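Local structure of phenol hydroxylase component phO (Pseudomonas stutzeri, 3U52) at residues G22-Y27 with L42-G47. The protein probably serves as a small accessory subunit of a multicomponent bacterial phenol hydroxylase, the enzyme system that hydroxylates phenol. Numbering follows the deposited sequence.
Sequences GMQLLY and LLVQPG
Met23 meets Leu43 because its CG lies anti to the carbonyl carbon and beside the backbone N (chi1 -38°), while Leu43 turns its CG anti to the backbone N (chi1 -165°). The two side chains cross at about a right angle, with Met23 CB 3.6 Å from Leu43 CG. Bends farther along the methionine chain lay it beside Gln45, both pointing the same way, and Met23 SD comes within 3.3 Å of Gln45 OE1. On the other face of the sheet, Gln24 extends beyond CG and slides past Pro46 in the opposite direction, Gln24 OE1 lying 3.5 Å from Pro46 CB. Gln24 CG rests on Val44 CG1, and Gln24 NE2 donates to the carbonyl O of Ile98, which anchors the amide beyond the hairpin.

Four backbone hydrogen bonds join the antiparallel strands. Gln24 and Val44 form one hydrogen-bonded pair, Leu26 and Leu42 the next; Leu42 N to Leu26 O measures 2.7 Å. Between them lies the non-hydrogen-bonded pair Leu25 and Leu43, where Leu25 CA approaches Leu42 O at 3.3 Å in a CA-H...O contact. The strand axes make an angle of 134°, well short of strictly antiparallel.

Leu26, Leu42 and Val44 face helix 50-62, where Leu53 and Ile57 cover them; Leu25 and Leu43, and Leu42 as well, also touch another protein chain of the assembly. Within this chain strand 40-44 is an outermost strand of the sheet, and strand 24-29 joins it to strand 102-107. The four N-H...O bonds satisfy the facing amides and carbonyls of Gln24, Val44, Leu26 and Leu42, while Ile98 O holds the Gln24 amide among the apolar side chains of the helix-side face.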
loop_
_atom_site.group_PDB
_atom_site.type_symbol
_atom_site.label_atom_id
_atom_site.label_comp_id
_atom_site.label_asym_id
_atom_site.label_seq_id
_atom_site.Cartn_x
_atom_site.Cartn_y
_atom_site.Cartn_z
ATOM N N GLY E 22 -16.782 57.854 4.926
ATOM C CA GLY E 22 -17.738 58.871 4.497
ATOM C C GLY E 22 -18.950 58.300 3.793
ATOM O O GLY E 22 -19.974 58.986 3.677
ATOM N N MET E 23 -18.836 57.060 3.313
ATOM C CA MET E 23 -19.925 56.417 2.580
ATOM C C MET E 23 -20.851 55.640 3.497
ATOM O O MET E 23 -20.680 55.628 4.719
ATOM C CB MET E 23 -19.357 55.500 1.517
ATOM C CG MET E 23 -18.141 56.059 0.861
ATOM S SD MET E 23 -18.606 56.624 -0.763
ATOM C CE MET E 23 -17.272 55.868 -1.693
ATOM N N GLN E 24 -21.849 54.998 2.908
ATOM C CA GLN E 24 -22.703 54.143 3.674
ATOM C C GLN E 24 -23.063 52.938 2.796
ATOM O O GLN E 24 -23.072 53.033 1.561
ATOM C CB GLN E 24 -23.964 54.909 4.164
ATOM C CG GLN E 24 -25.001 55.202 3.068
ATOM C CD GLN E 24 -26.043 56.225 3.536
ATOM O OE1 GLN E 24 -25.826 56.929 4.518
ATOM N NE2 GLN E 24 -27.165 56.299 2.848
ATOM N N LEU E 25 -23.344 51.811 3.441
ATOM C CA LEU E 25 -23.895 50.604 2.753
ATOM C C LEU E 25 -25.379 50.784 2.456
ATOM O O LEU E 25 -26.142 51.272 3.287
ATOM C CB LEU E 25 -23.726 49.344 3.638
ATOM C CG LEU E 25 -22.277 48.818 3.745
ATOM C CD1 LEU E 25 -22.201 47.778 4.839
ATOM C CD2 LEU E 25 -21.736 48.323 2.386
ATOM N N LEU E 26 -25.770 50.354 1.269
ATOM C CA LEU E 26 -27.166 50.317 0.878
ATOM C C LEU E 26 -27.419 48.996 0.137
ATOM O O LEU E 26 -26.641 48.592 -0.747
ATOM C CB LEU E 26 -27.487 51.502 -0.048
ATOM C CG LEU E 26 -28.874 51.540 -0.702
ATOM C CD1 LEU E 26 -29.997 51.646 0.307
ATOM C CD2 LEU E 26 -28.947 52.722 -1.693
ATOM N N TYR E 27 -28.543 48.367 0.435
ATOM C CA TYR E 27 -28.899 47.127 -0.247
ATOM C C TYR E 27 -30.105 47.359 -1.083
ATOM O O TYR E 27 -31.021 48.028 -0.634
ATOM C CB TYR E 27 -29.246 46.028 0.783
ATOM C CG TYR E 27 -28.151 45.717 1.777
ATOM C CD1 TYR E 27 -26.963 45.086 1.374
ATOM C CD2 TYR E 27 -28.294 46.056 3.111
ATOM C CE1 TYR E 27 -25.948 44.811 2.302
ATOM C CE2 TYR E 27 -27.280 45.806 4.036
ATOM C CZ TYR E 27 -26.115 45.189 3.627
ATOM O OH TYR E 27 -25.131 44.915 4.585
ATOM N N LEU E 42 -24.415 47.806 -2.031
ATOM C CA LEU E 42 -23.783 48.968 -2.650
ATOM C C LEU E 42 -23.100 49.891 -1.598
ATOM O O LEU E 42 -23.525 49.938 -0.424
ATOM C CB LEU E 42 -24.842 49.742 -3.441
ATOM C CG LEU E 42 -25.763 48.885 -4.320
ATOM C CD1 LEU E 42 -27.037 49.690 -4.609
ATOM C CD2 LEU E 42 -25.072 48.516 -5.616
ATOM N N LEU E 43 -22.038 50.587 -2.029
ATOM C CA LEU E 43 -21.374 51.620 -1.247
ATOM C C LEU E 43 -21.618 52.909 -2.011
ATOM O O LEU E 43 -21.248 53.051 -3.188
ATOM C CB LEU E 43 -19.869 51.380 -1.143
ATOM C CG LEU E 43 -19.221 52.239 -0.034
ATOM C CD1 LEU E 43 -19.597 51.725 1.344
ATOM C CD2 LEU E 43 -17.716 52.338 -0.162
ATOM N N VAL E 44 -22.188 53.859 -1.286
ATOM C CA VAL E 44 -22.937 54.974 -1.846
ATOM C C VAL E 44 -22.613 56.244 -1.016
ATOM O O VAL E 44 -22.328 56.149 0.193
ATOM C CB VAL E 44 -24.423 54.521 -1.757
ATOM C CG1 VAL E 44 -25.268 55.236 -0.733
ATOM C CG2 VAL E 44 -25.043 54.225 -3.065
ATOM N N GLN E 45 -22.633 57.411 -1.669
ATOM C CA GLN E 45 -22.405 58.693 -0.962
ATOM C C GLN E 45 -23.752 59.148 -0.408
ATOM O O GLN E 45 -24.678 59.365 -1.183
ATOM C CB GLN E 45 -21.803 59.777 -1.893
ATOM C CG GLN E 45 -20.987 59.281 -3.159
ATOM C CD GLN E 45 -19.453 59.143 -2.955
ATOM O OE1 GLN E 45 -18.887 59.639 -1.960
ATOM N NE2 GLN E 45 -18.775 58.457 -3.913
ATOM N N PRO E 46 -23.875 59.308 0.923
ATOM C CA PRO E 46 -25.147 59.739 1.532
ATOM C C PRO E 46 -25.687 61.075 0.937
ATOM O O PRO E 46 -26.886 61.367 1.008
ATOM C CB PRO E 46 -24.801 59.883 3.015
ATOM C CG PRO E 46 -23.295 59.807 3.109
ATOM C CD PRO E 46 -22.804 59.119 1.922
ATOM N N GLY E 47 -24.809 61.847 0.309
ATOM C CA GLY E 47 -25.218 63.076 -0.348
ATOM C C GLY E 47 -25.759 62.945 -1.770
ATOM O O GLY E 47 -26.362 63.903 -2.285
#